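Local coordinates for PrgZ (Enterococcus faecalis, PDB 4FAJ), which binds peptide pheromones as an extracellular, membrane-anchored receptor of the solute-binding protein 5 family and probably serves peptide uptake, at residues Q60-T65 with K558-E563; G118-I123 with E192-E197; W131-Q136 with Q215-K220; F321-Q326 with S465-Q470. One frame throughout, in Å; residues are numbered along the deposited sequence. Where two conformers were deposited one is given.

How the interactions relate
Interaction 1 joins the two ends of the modelled chain, and the other three fall along the sequence between its segments. Interactions 2 and 3 alternate along the chain: G118-I123, W131-Q136, E192-E197, Q215-K220. Their centres lie about 26 Å apart. Interaction 4 follows both. Interactions 1 and 4 lie on opposite sides of the chain centre, about 34 Å apart between contact centres. No two contacts touch, and interactions 1, 2 and 4 involve different sheets. Interaction 4 sits deepest, its centre about 13 Å from that of the chain, and belongs to the sheet that the bound peptide extends. Interactions 1 to 3 lie farther out in the fold, at about 24 to 27 Å.

Interaction 1 (Q60-T65 with K558-E563); sequences QVATLT and KKMRIE
Apolar contacts between A62, L64, M560 and I562 join the first strand of the model to the last, near the two chain ends. The touching backbones are not paired as a ladder: their directions differ by 111°. M560 carries the apolar contact to A62 and L64, while Q60 and I562 bury more surface. The M560 side chain is fully extended, with CG anti to the backbone N (chi1 178°), and this carries its terminal methyl across the gap. M560 CE ends 3.5 Å from A62 CB and 4.3 Å from L64 CD1. I562 comes in beside it, with CD1 4.4 Å from A62 CB. I562 CG1 lies 3.8 Å from V61 O. Q60 bends at chi2 and lays its amide end along the backbone of R561 and I562. On the far side of 558-563, R561 NE and NH2 both grip E563 OE2 side-on in a salt bridge, at 2.9 and 2.6 Å. The segment also borders a zinc site: K558 and K559 bond D263 and D266, both zinc ligands. Strand 61-66 is an edge strand, parallel to 271-276 in a mixed sheet. Strand 561-562 pairs with 543-544, where I543 touches both M560 and I562.

Interaction 2 (G118-I123 with E192-E197); sequences GKTYTI and EIELVE
Y121 and I193 face each other as an antiparallel hydrogen-bonded pair, and their side chains share one face of the sheet. Y121 N donates to I193 O at 2.8 Å, and I193 N returns a bond to Y121 O. Just past the regular strands, L195 N reaches K119 O at 2.7 Å in an almost straight bond (175°).

On the Y121 face the bumps interlock. L195 CD1 meets the tyrosine ring obliquely, 3.4 Å from Y121 CE1. Further along, the I123 and I193 side chains meet through their CD1 methyls, 4.0 Å apart. F202 helps close this side: it meets Y121 edge-to-face and also touches I193 and L195.

The other face carries T120, T122, E192 and E194. T120 turns CG2 away from its backbone N, which sets this methyl 3.7 Å from E192 CG. The carboxylate of E192 and the hydroxyl of T122 share a water, which donates to E192 OE1. E194 makes a salt bridge with K166. At the end of the ladder K119 lies alongside the turning 195-197 backbone, its CD 3.5 Å from V196 O.

A classic beta bulge places K119 and T120 together opposite S115 of strand 113-115. The arrangement is that of the two central strands of a four-stranded antiparallel sheet, ordered 113-115, 120-124, 190-194, 183-186.

Interaction 3 (W131-Q136 with Q215-K220); sequences WSDGTQ and QQKAIK
W131-Q136 is a tight loop, and Q215-K220 is the start of a helix whose N-cap is Q215. The loop makes a type I beta turn from W131 to G134, and W131 N is bonded to T135 O. The backbones stay apart: the nearest CA pair, W131 and Q215, is 7.5 Å across.

The Q215 side chain spans that distance. It is extended, with CG anti to the backbone N (chi1 -167°), which lays CB and CG over one face of the W131 indole. Q215 CG stands 3.7 Å above the centroid of the five-membered ring of W131, 8° off the ring normal, a CH-pi contact. NE2 still lies close to the pyrrole side of the indole, and the amide is bonded at both its N and its O. Q215 NE2 donates to D133 OD2 at 2.8 Å, 26° out of the carboxylate plane, and more weakly to T135 OG1. Q215 OE1 accepts a weak capping bond from A218 N.

D133 is itself fixed by its own loop. D133 OD1 takes T135 N at 3.1 Å, forming an Asx turn, and T135 OG1 at 2.7 Å. K217 NZ lies 4.4 Å from D133 OD2, too long for a salt bridge but probably favourable.

The loop runs between strand 120-124 and helix 139-150. D141, on that helix, ties both sides together: one carboxylate oxygen accepts from W131 NE1 and the other from Q216 N, at the start of helix 216-222.

Interaction 4 (F321-Q326 with S465-Q470); sequences FLEMNQ and SLSGWQ
Strands 311-324 and 464-470 pair antiparallel in the large mixed sheet that the bound peptide extends. They are strongly twisted against each other, with 119° between their directions. F321 and S467 form one hydrogen-bonded pair, E323 and S465 the next, with L322 opposite L466 in the non-hydrogen-bonded position between them. F321 N donates to S467 O at 2.7 Å, and E323 N donates to S465 O at 2.9 Å. Each is matched by a bond back, from S467 N to F321 O and from S465 N to E323 O.

On the face of F321 and E323, a chain of hydroxyls leads to a carboxylate. S465 OG donates to S467 OG at 2.9 Å, and S467 OG donates to E323 OE2, also at 2.9 Å. S467 OG sits between its backbone N and carbonyl carbon (chi1 43°), turned to the glutamate. The main polar partner of E323 is H491, whose ND1 is hydrogen-bonded to OE2. E323 OE2 is thus held by two hydrogen bonds, with a weak third from a water that also donates to G468 O.

The F321 ring brings its edge to S467 O. Its CE2 meets W469 CB at 4.1 Å, and its CD2 lies by G468 CA. On the other face, L466 CD1 lies 3.5 Å from F321 O.

G468 and W469 pair with the bound peptide in an antiparallel ladder. Strand 528-539 flanks 311-324, strand 412-418 runs parallel to 464-470, and helix 336-345 packs on L322.

Interaction 1 (Q60-T65 with K558-E563)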
loop_
_atom_site.group_PDB
_atom_site.type_symbol
_atom_site.label_atom_id
_atom_site.label_comp_id
_atom_site.label_asym_id
_atom_site.label_seq_id
_atom_site.Cartn_x
_atom_site.Cartn_y
_atom_site.Cartn_z
ATOM N N GLN A 60 0.099 5.187 30.272
ATOM C CA GLN A 60 -0.440 5.109 28.912
ATOM C C GLN A 60 0.703 4.949 27.921
ATOM O O GLN A 60 1.045 5.878 27.176
ATOM C CB GLN A 60 -1.306 6.330 28.588
ATOM C CG GLN A 60 -2.507 6.499 29.525
ATOM C CD GLN A 60 -3.514 5.355 29.421
ATOM O OE1 GLN A 60 -3.725 4.609 30.374
ATOM N NE2 GLN A 60 -4.136 5.218 28.265
ATOM N N VAL A 61 1.290 3.756 27.913
ATOM C CA VAL A 61 2.414 3.445 27.034
ATOM C C VAL A 61 2.242 2.027 26.503
ATOM O O VAL A 61 1.658 1.175 27.170
ATOM C CB VAL A 61 3.770 3.583 27.776
ATOM C CG1 VAL A 61 4.912 3.022 26.941
ATOM C CG2 VAL A 61 4.035 5.040 28.134
ATOM N N ALA A 62 2.733 1.784 25.291
ATOM C CA ALA A 62 2.675 0.454 24.687
ATOM C C ALA A 62 3.872 0.252 23.793
ATOM O O ALA A 62 4.481 1.225 23.326
ATOM C CB ALA A 62 1.394 0.277 23.872
ATOM N N THR A 63 4.181 -1.016 23.540
ATOM C CA THR A 63 5.175 -1.402 22.555
ATOM C C THR A 63 4.490 -2.323 21.550
ATOM O O THR A 63 4.008 -3.396 21.911
ATOM C CB THR A 63 6.379 -2.093 23.210
ATOM O OG1 THR A 63 6.974 -1.193 24.151
ATOM C CG2 THR A 63 7.413 -2.481 22.169
ATOM N N LEU A 64 4.440 -1.873 20.301
ATOM C CA LEU A 64 3.754 -2.575 19.220
ATOM C C LEU A 64 4.774 -3.033 18.182
ATOM O O LEU A 64 5.970 -2.811 18.341
ATOM C CB LEU A 64 2.703 -1.661 18.576
ATOM C CG LEU A 64 1.691 -0.990 19.526
ATOM C CD1 LEU A 64 0.745 -0.076 18.744
ATOM C CD2 LEU A 64 0.898 -2.010 20.334
ATOM N N THR A 65 4.304 -3.677 17.116
ATOM C CA THR A 65 5.206 -4.286 16.158
ATOM C C THR A 65 5.039 -3.719 14.758
ATOM O O THR A 65 4.010 -3.131 14.423
ATOM C CB THR A 65 5.030 -5.821 16.111
ATOM O OG1 THR A 65 3.726 -6.148 15.628
ATOM C CG2 THR A 65 5.219 -6.420 17.493
ATOM N N LYS A 558 -4.709 7.205 17.335
ATOM C CA LYS A 558 -5.076 8.504 17.895
ATOM C C LYS A 558 -5.807 8.392 19.240
ATOM O O LYS A 558 -5.464 9.083 20.192
ATOM C CB LYS A 558 -5.946 9.293 16.905
ATOM C CG LYS A 558 -6.525 10.600 17.479
ATOM C CD LYS A 558 -7.240 11.419 16.392
ATOM C CE LYS A 558 -8.045 12.541 17.002
ATOM N NZ LYS A 558 -8.848 13.257 15.979
ATOM N N LYS A 559 -6.820 7.535 19.299
ATOM C CA LYS A 559 -7.677 7.433 20.477
ATOM C C LYS A 559 -7.346 6.199 21.323
ATOM O O LYS A 559 -8.093 5.846 22.240
ATOM C CB LYS A 559 -9.151 7.436 20.061
ATOM C CG LYS A 559 -9.629 8.759 19.472
ATOM C CD LYS A 559 -11.148 8.734 19.226
ATOM C CE LYS A 559 -11.620 9.838 18.265
ATOM N NZ LYS A 559 -12.243 11.005 18.963
ATOM N N MET A 560 -6.205 5.572 21.039
ATOM C CA MET A 560 -5.727 4.411 21.794
ATOM C C MET A 560 -5.610 4.735 23.282
ATOM O O MET A 560 -5.219 5.844 23.643
ATOM C CB MET A 560 -4.359 3.978 21.255
ATOM C CG MET A 560 -3.694 2.804 21.956
ATOM S SD MET A 560 -2.121 2.404 21.155
ATOM C CE MET A 560 -1.598 1.014 22.151
ATOM N N ARG A 561 -5.946 3.768 24.134
ATOM C CA ARG A 561 -5.711 3.888 25.579
ATOM C C ARG A 561 -5.452 2.528 26.231
ATOM O O ARG A 561 -5.790 1.490 25.667
ATOM C CB ARG A 561 -6.883 4.590 26.268
ATOM C CG ARG A 561 -8.155 3.771 26.337
ATOM C CD ARG A 561 -9.286 4.557 26.987
ATOM N NE ARG A 561 -10.369 3.665 27.404
ATOM C CZ ARG A 561 -11.383 3.274 26.633
ATOM N NH1 ARG A 561 -11.495 3.696 25.386
ATOM N NH2 ARG A 561 -12.307 2.453 27.121
ATOM N N ILE A 562 -4.844 2.546 27.416
ATOM C CA ILE A 562 -4.532 1.337 28.165
ATOM C C ILE A 562 -5.463 1.284 29.371
ATOM O O ILE A 562 -5.476 2.208 30.181
ATOM C CB ILE A 562 -3.058 1.308 28.649
ATOM C CG1 ILE A 562 -2.082 1.563 27.498
ATOM C CG2 ILE A 562 -2.734 -0.025 29.318
ATOM C CD1 ILE A 562 -2.229 0.589 26.329
ATOM N N GLU A 563 -6.243 0.209 29.473
ATOM C CA GLU A 563 -7.121 -0.032 30.622
ATOM C C GLU A 563 -6.717 -1.323 31.326
ATOM O O GLU A 563 -6.783 -2.392 30.720
ATOM C CB GLU A 563 -8.569 -0.185 30.162
ATOM C CG GLU A 563 -9.280 1.099 29.784
ATOM C CD GLU A 563 -10.807 0.931 29.758
ATOM O OE1 GLU A 563 -11.310 -0.197 30.001
ATOM O OE2 GLU A 563 -11.505 1.932 29.491
#

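Interaction 2 (G118-I123 with E192-E197)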
loop_
_atom_site.group_PDB
_atom_site.type_symbol
_atom_site.label_atom_id
_atom_site.label_comp_id
_atom_site.label_asym_id
_atom_site.label_seq_id
_atom_site.Cartn_x
_atom_site.Cartn_y
_atom_site.Cartn_z
ATOM N N GLY A 118 -20.166 18.642 -10.359
ATOM C CA GLY A 118 -19.300 17.661 -9.708
ATOM C C GLY A 118 -17.798 17.812 -9.894
ATOM O O GLY A 118 -17.044 16.924 -9.487
ATOM N N LYS A 119 -17.345 18.916 -10.492
ATOM C CA LYS A 119 -15.914 19.081 -10.813
ATOM C C LYS A 119 -15.095 20.040 -9.928
ATOM O O LYS A 119 -13.863 19.955 -9.920
ATOM C CB LYS A 119 -15.736 19.490 -12.279
ATOM C CG LYS A 119 -16.279 18.468 -13.272
ATOM C CD LYS A 119 -15.732 18.668 -14.678
ATOM C CE LYS A 119 -16.136 19.989 -15.279
ATOM N NZ LYS A 119 -17.595 20.059 -15.528
ATOM N N THR A 120 -15.749 20.945 -9.207
ATOM C CA THR A 120 -15.046 21.883 -8.321
ATOM C C THR A 120 -15.311 21.547 -6.856
ATOM O O THR A 120 -16.464 21.443 -6.443
ATOM C CB THR A 120 -15.451 23.344 -8.612
ATOM O OG1 THR A 120 -15.190 23.640 -9.993
ATOM C CG2 THR A 120 -14.681 24.325 -7.726
ATOM N N TYR A 121 -14.234 21.367 -6.091
ATOM C CA TYR A 121 -14.293 21.068 -4.663
ATOM C C TYR A 121 -13.758 22.265 -3.882
ATOM O O TYR A 121 -12.629 22.699 -4.121
ATOM C CB TYR A 121 -13.429 19.851 -4.330
ATOM C CG TYR A 121 -14.052 18.518 -4.685
ATOM C CD1 TYR A 121 -14.438 18.228 -5.995
ATOM C CD2 TYR A 121 -14.246 17.541 -3.717
ATOM C CE1 TYR A 121 -15.007 17.004 -6.330
ATOM C CE2 TYR A 121 -14.818 16.314 -4.042
ATOM C CZ TYR A 121 -15.195 16.053 -5.348
ATOM O OH TYR A 121 -15.756 14.834 -5.667
ATOM N N THR A 122 -14.559 22.787 -2.960
ATOM C CA THR A 122 -14.138 23.870 -2.075
ATOM C C THR A 122 -14.101 23.363 -0.644
ATOM O O THR A 122 -15.071 22.779 -0.161
ATOM C CB THR A 122 -15.069 25.101 -2.184
ATOM O OG1 THR A 122 -15.026 25.594 -3.529
ATOM C CG2 THR A 122 -14.629 26.217 -1.226
ATOM N N ILE A 123 -12.966 23.574 0.018
ATOM C CA ILE A 123 -12.704 22.999 1.339
ATOM C C ILE A 123 -12.142 24.078 2.256
ATOM O O ILE A 123 -11.285 24.869 1.842
ATOM C CB ILE A 123 -11.693 21.840 1.244
ATOM C CG1 ILE A 123 -12.247 20.728 0.341
ATOM C CG2 ILE A 123 -11.324 21.319 2.640
ATOM C CD1 ILE A 123 -11.206 19.771 -0.183
ATOM N N GLU A 192 -9.559 25.584 -3.203
ATOM C CA GLU A 192 -10.448 25.230 -4.315
ATOM C C GLU A 192 -9.696 24.318 -5.295
ATOM O O GLU A 192 -8.583 24.633 -5.701
ATOM C CB GLU A 192 -10.963 26.476 -5.039
ATOM C CG GLU A 192 -11.912 26.167 -6.196
ATOM C CD GLU A 192 -12.327 27.394 -6.984
ATOM O OE1 GLU A 192 -12.959 28.294 -6.400
ATOM O OE2 GLU A 192 -12.039 27.452 -8.202
ATOM N N ILE A 193 -10.310 23.192 -5.654
ATOM C CA ILE A 193 -9.697 22.191 -6.542
ATOM C C ILE A 193 -10.640 21.934 -7.699
ATOM O O ILE A 193 -11.849 21.754 -7.479
ATOM C CB ILE A 193 -9.499 20.850 -5.818
ATOM C CG1 ILE A 193 -8.643 21.019 -4.558
ATOM C CG2 ILE A 193 -8.877 19.795 -6.751
ATOM C CD1 ILE A 193 -9.020 20.034 -3.479
ATOM N N GLU A 194 -10.102 21.914 -8.924
ATOM C CA GLU A 194 -10.876 21.503 -10.091
ATOM C C GLU A 194 -10.412 20.157 -10.662
ATOM O O GLU A 194 -9.233 19.954 -10.954
ATOM C CB GLU A 194 -10.859 22.564 -11.194
ATOM C CG GLU A 194 -11.656 22.111 -12.405
ATOM C CD GLU A 194 -12.445 23.202 -13.035
ATOM O OE1 GLU A 194 -13.671 23.258 -12.770
ATOM O OE2 GLU A 194 -11.848 24.010 -13.785
ATOM N N LEU A 195 -11.371 19.251 -10.826
ATOM C CA LEU A 195 -11.132 17.940 -11.396
ATOM C C LEU A 195 -11.445 17.903 -12.897
ATOM O O LEU A 195 -12.215 18.715 -13.419
ATOM C CB LEU A 195 -11.989 16.910 -10.675
ATOM C CG LEU A 195 -11.915 16.863 -9.148
ATOM C CD1 LEU A 195 -12.821 15.748 -8.640
ATOM C CD2 LEU A 195 -10.494 16.661 -8.665
ATOM N N VAL A 196 -10.845 16.940 -13.585
ATOM C CA VAL A 196 -11.096 16.759 -15.008
ATOM C C VAL A 196 -12.542 16.313 -15.230
ATOM O O VAL A 196 -13.210 16.802 -16.134
ATOM C CB VAL A 196 -10.102 15.772 -15.627
ATOM C CG1 VAL A 196 -10.494 15.432 -17.075
ATOM C CG2 VAL A 196 -8.701 16.367 -15.579
ATOM N N GLU A 197 -13.028 15.418 -14.377
ATOM C CA GLU A 197 -14.399 14.919 -14.467
ATOM C C GLU A 197 -14.884 14.567 -13.060
ATOM O O GLU A 197 -14.073 14.502 -12.138
ATOM C CB GLU A 197 -14.435 13.675 -15.355
ATOM C CG GLU A 197 -13.541 12.549 -14.850
ATOM C CD GLU A 197 -13.620 11.288 -15.702
ATOM O OE1 GLU A 197 -13.872 11.391 -16.926
ATOM O OE2 GLU A 197 -13.421 10.190 -15.138
HETATM O O HOH W 1 -14.653 27.971 -4.372
#

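Interaction 3 (W131-Q136 with Q215-K220)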
loop_
_atom_site.group_PDB
_atom_site.type_symbol
_atom_site.label_atom_id
_atom_site.label_comp_id
_atom_site.label_asym_id
_atom_site.label_seq_id
_atom_site.Cartn_x
_atom_site.Cartn_y
_atom_site.Cartn_z
ATOM N N TRP A 131 0.937 23.080 12.875
ATOM C CA TRP A 131 2.189 22.317 12.833
ATOM C C TRP A 131 2.703 22.100 14.252
ATOM O O TRP A 131 2.318 22.821 15.177
ATOM C CB TRP A 131 3.238 23.078 12.004
ATOM C CG TRP A 131 2.811 23.198 10.573
ATOM C CD1 TRP A 131 2.348 24.318 9.935
ATOM C CD2 TRP A 131 2.759 22.141 9.619
ATOM N NE1 TRP A 131 2.021 24.021 8.633
ATOM C CE2 TRP A 131 2.259 22.687 8.413
ATOM C CE3 TRP A 131 3.089 20.790 9.660
ATOM C CZ2 TRP A 131 2.091 21.921 7.261
ATOM C CZ3 TRP A 131 2.918 20.027 8.518
ATOM C CH2 TRP A 131 2.428 20.596 7.330
ATOM N N SER A 132 3.577 21.114 14.425
ATOM C CA SER A 132 4.147 20.810 15.742
ATOM C C SER A 132 4.898 21.983 16.389
ATOM O O SER A 132 5.059 22.009 17.612
ATOM C CB SER A 132 5.083 19.601 15.659
ATOM O OG SER A 132 6.243 19.904 14.906
ATOM N N ASP A 133 5.352 22.942 15.578
ATOM C CA ASP A 133 5.997 24.159 16.086
ATOM C C ASP A 133 5.011 25.263 16.475
ATOM O O ASP A 133 5.428 26.380 16.764
ATOM C CB ASP A 133 7.043 24.704 15.090
ATOM C CG ASP A 133 6.442 25.160 13.767
ATOM O OD1 ASP A 133 5.200 25.243 13.647
ATOM O OD2 ASP A 133 7.230 25.423 12.824
ATOM N N GLY A 134 3.712 24.969 16.451
ATOM C CA GLY A 134 2.705 25.920 16.909
ATOM C C GLY A 134 2.141 26.832 15.830
ATOM O O GLY A 134 1.172 27.558 16.083
ATOM N N THR A 135 2.718 26.790 14.626
ATOM C CA THR A 135 2.288 27.676 13.546
ATOM C C THR A 135 1.089 27.095 12.810
ATOM O O THR A 135 0.877 25.874 12.800
ATOM C CB THR A 135 3.432 27.982 12.545
ATOM O OG1 THR A 135 3.863 26.779 11.898
ATOM C CG2 THR A 135 4.617 28.645 13.269
ATOM N N GLN A 136 0.305 27.975 12.196
ATOM C CA GLN A 136 -0.953 27.571 11.553
ATOM C C GLN A 136 -0.695 26.828 10.247
ATOM O O GLN A 136 0.260 27.127 9.529
ATOM C CB GLN A 136 -1.858 28.787 11.287
ATOM C CG GLN A 136 -2.513 29.388 12.560
ATOM C CD GLN A 136 -3.628 28.502 13.164
ATOM O OE1 GLN A 136 -4.386 27.834 12.441
ATOM N NE2 GLN A 136 -3.739 28.518 14.497
ATOM N N GLN A 215 5.071 21.519 5.555
ATOM C CA GLN A 215 5.219 22.908 5.976
ATOM C C GLN A 215 6.151 23.646 5.024
ATOM O O GLN A 215 7.278 23.219 4.808
ATOM C CB GLN A 215 5.766 22.983 7.398
ATOM C CG GLN A 215 5.663 24.369 8.019
ATOM C CD GLN A 215 6.624 24.569 9.162
ATOM O OE1 GLN A 215 7.829 24.370 9.013
ATOM N NE2 GLN A 215 6.103 24.974 10.311
ATOM N N GLN A 216 5.678 24.751 4.452
ATOM C CA GLN A 216 6.485 25.501 3.491
ATOM C C GLN A 216 7.843 25.920 4.062
ATOM O O GLN A 216 8.856 25.805 3.377
ATOM C CB GLN A 216 5.733 26.733 2.992
ATOM C CG GLN A 216 4.658 26.454 1.973
ATOM C CD GLN A 216 3.805 27.674 1.722
ATOM O OE1 GLN A 216 2.881 27.967 2.486
ATOM N NE2 GLN A 216 4.119 28.410 0.664
ATOM N N LYS A 217 7.858 26.406 5.299
ATOM C CA LYS A 217 9.097 26.852 5.955
ATOM C C LYS A 217 10.129 25.719 6.063
ATOM O O LYS A 217 11.308 25.906 5.753
ATOM C CB LYS A 217 8.774 27.418 7.344
ATOM C CG LYS A 217 9.979 27.848 8.181
ATOM C CD LYS A 217 9.545 28.748 9.347
ATOM C CE LYS A 217 10.634 28.870 10.397
ATOM N NZ LYS A 217 10.737 27.624 11.206
ATOM N N ALA A 218 9.675 24.549 6.509
ATOM C CA ALA A 218 10.522 23.355 6.597
ATOM C C ALA A 218 11.048 22.897 5.233
ATOM O O ALA A 218 12.217 22.513 5.122
ATOM C CB ALA A 218 9.768 22.206 7.268
ATOM N N ILE A 219 10.192 22.934 4.214
ATOM C CA ILE A 219 10.581 22.532 2.864
ATOM C C ILE A 219 11.644 23.485 2.306
ATOM O O ILE A 219 12.609 23.050 1.678
ATOM C CB ILE A 219 9.360 22.476 1.906
ATOM C CG1 ILE A 219 8.418 21.325 2.294
ATOM C CG2 ILE A 219 9.807 22.344 0.446
ATOM C CD1 ILE A 219 8.956 19.932 1.957
ATOM N N LYS A 220 11.465 24.779 2.539
ATOM C CA LYS A 220 12.446 25.770 2.095
ATOM C C LYS A 220 13.784 25.576 2.805
ATOM O O LYS A 220 14.840 25.743 2.198
ATOM C CB LYS A 220 11.938 27.184 2.341
ATOM C CG LYS A 220 10.778 27.599 1.454
ATOM C CD LYS A 220 10.188 28.889 2.002
ATOM C CE LYS A 220 9.077 29.437 1.147
ATOM N NZ LYS A 220 8.721 30.828 1.610
#

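Interaction 4 (F321-Q326 with S465-Q470)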
loop_
_atom_site.group_PDB
_atom_site.type_symbol
_atom_site.label_atom_id
_atom_site.label_comp_id
_atom_site.label_asym_id
_atom_site.label_seq_id
_atom_site.Cartn_x
_atom_site.Cartn_y
_atom_site.Cartn_z
ATOM N N PHE A 321 1.270 -10.612 -5.081
ATOM C CA PHE A 321 1.491 -11.024 -6.471
ATOM C C PHE A 321 2.862 -11.664 -6.661
ATOM O O PHE A 321 3.764 -11.463 -5.845
ATOM C CB PHE A 321 1.486 -9.811 -7.407
ATOM C CG PHE A 321 0.243 -8.978 -7.366
ATOM C CD1 PHE A 321 -0.914 -9.395 -8.009
ATOM C CD2 PHE A 321 0.256 -7.724 -6.771
ATOM C CE1 PHE A 321 -2.053 -8.605 -8.010
ATOM C CE2 PHE A 321 -0.891 -6.921 -6.765
ATOM C CZ PHE A 321 -2.041 -7.365 -7.375
ATOM N N LEU A 322 3.005 -12.418 -7.758
ATOM C CA LEU A 322 4.287 -12.560 -8.444
ATOM C C LEU A 322 4.277 -11.542 -9.569
ATOM O O LEU A 322 3.530 -11.689 -10.560
ATOM C CB LEU A 322 4.497 -13.965 -9.026
ATOM C CG LEU A 322 4.941 -15.065 -8.079
ATOM C CD1 LEU A 322 5.162 -16.351 -8.840
ATOM C CD2 LEU A 322 6.208 -14.691 -7.348
ATOM N N GLU A 323 5.048 -10.472 -9.396
ATOM C CA GLU A 323 5.267 -9.532 -10.473
ATOM C C GLU A 323 6.341 -10.109 -11.378
ATOM O O GLU A 323 7.250 -10.793 -10.911
ATOM C CB GLU A 323 5.684 -8.162 -9.943
ATOM C CG GLU A 323 4.568 -7.433 -9.246
ATOM C CD GLU A 323 4.861 -5.952 -9.058
ATOM O OE1 GLU A 323 4.735 -5.195 -10.049
ATOM O OE2 GLU A 323 5.188 -5.552 -7.922
ATOM N N MET A 324 6.228 -9.824 -12.670
ATOM C CA MET A 324 7.068 -10.448 -13.686
ATOM C C MET A 324 7.657 -9.380 -14.600
ATOM O O MET A 324 6.914 -8.575 -15.172
ATOM C CB MET A 324 6.229 -11.415 -14.517
ATOM C CG MET A 324 5.840 -12.693 -13.789
ATOM S SD MET A 324 4.585 -13.678 -14.663
ATOM C CE MET A 324 3.220 -12.543 -14.704
ATOM N N ASN A 325 8.979 -9.384 -14.742
ATOM C CA ASN A 325 9.679 -8.445 -15.622
ATOM C C ASN A 325 9.446 -8.773 -17.095
ATOM O O ASN A 325 10.021 -9.723 -17.635
ATOM C CB ASN A 325 11.176 -8.446 -15.310
ATOM C CG ASN A 325 11.933 -7.333 -16.030
ATOM O OD1 ASN A 325 11.532 -6.884 -17.113
ATOM N ND2 ASN A 325 13.044 -6.894 -15.431
ATOM N N GLN A 326 8.607 -7.966 -17.733
ATOM C CA GLN A 326 8.180 -8.169 -19.120
ATOM C C GLN A 326 8.682 -7.039 -20.037
ATOM O O GLN A 326 8.060 -6.732 -21.047
ATOM C CB GLN A 326 6.640 -8.239 -19.189
ATOM C CG GLN A 326 6.019 -9.374 -18.353
ATOM C CD GLN A 326 4.592 -9.077 -17.898
ATOM O OE1 GLN A 326 3.640 -9.114 -18.705
ATOM N NE2 GLN A 326 4.431 -8.771 -16.608
ATOM N N SER A 465 9.110 -11.241 -8.628
ATOM C CA SER A 465 9.055 -10.569 -7.341
ATOM C C SER A 465 7.804 -10.955 -6.555
ATOM O O SER A 465 6.696 -10.867 -7.078
ATOM C CB SER A 465 9.061 -9.066 -7.573
ATOM O OG SER A 465 8.836 -8.354 -6.372
ATOM N N LEU A 466 7.989 -11.362 -5.300
ATOM C CA LEU A 466 6.866 -11.562 -4.388
ATOM C C LEU A 466 6.594 -10.225 -3.719
ATOM O O LEU A 466 7.247 -9.864 -2.731
ATOM C CB LEU A 466 7.179 -12.622 -3.331
ATOM C CG LEU A 466 6.080 -12.881 -2.295
ATOM C CD1 LEU A 466 4.777 -13.253 -2.988
ATOM C CD2 LEU A 466 6.495 -13.990 -1.334
ATOM N N SER A 467 5.650 -9.491 -4.285
ATOM C CA SER A 467 5.269 -8.173 -3.788
ATOM C C SER A 467 3.764 -7.973 -3.995
ATOM O O SER A 467 3.130 -8.659 -4.816
ATOM C CB SER A 467 6.091 -7.070 -4.481
ATOM O OG SER A 467 6.223 -7.290 -5.887
ATOM N N GLY A 468 3.192 -7.048 -3.237
ATOM C CA GLY A 468 1.752 -6.843 -3.240
ATOM C C GLY A 468 1.315 -5.403 -3.117
ATOM O O GLY A 468 2.135 -4.481 -3.027
ATOM N N TRP A 469 -0.002 -5.223 -3.132
ATOM C CA TRP A 469 -0.620 -3.907 -3.065
ATOM C C TRP A 469 -1.760 -3.993 -2.076
ATOM O O TRP A 469 -2.541 -4.963 -2.116
ATOM C CB TRP A 469 -1.164 -3.521 -4.444
ATOM C CG TRP A 469 -1.731 -2.105 -4.511
ATOM C CD1 TRP A 469 -3.046 -1.738 -4.497
ATOM C CD2 TRP A 469 -0.979 -0.904 -4.609
ATOM N NE1 TRP A 469 -3.157 -0.366 -4.578
ATOM C CE2 TRP A 469 -1.900 0.170 -4.651
ATOM C CE3 TRP A 469 0.388 -0.625 -4.652
ATOM C CZ2 TRP A 469 -1.489 1.498 -4.741
ATOM C CZ3 TRP A 469 0.796 0.702 -4.754
ATOM C CH2 TRP A 469 -0.137 1.744 -4.787
ATOM N N GLN A 470 -1.851 -3.013 -1.175
ATOM C CA GLN A 470 -3.070 -2.813 -0.395
ATOM C C GLN A 470 -3.805 -1.596 -0.942
ATOM O O GLN A 470 -3.196 -0.542 -1.119
ATOM C CB GLN A 470 -2.793 -2.606 1.091
ATOM C CG GLN A 470 -4.040 -2.096 1.851
ATOM C CD GLN A 470 -4.149 -2.594 3.258
ATOM O OE1 GLN A 470 -3.974 -3.784 3.515
ATOM N NE2 GLN A 470 -4.499 -1.688 4.195
HETATM O O HOH W 2 3.461 -3.685 -5.547
#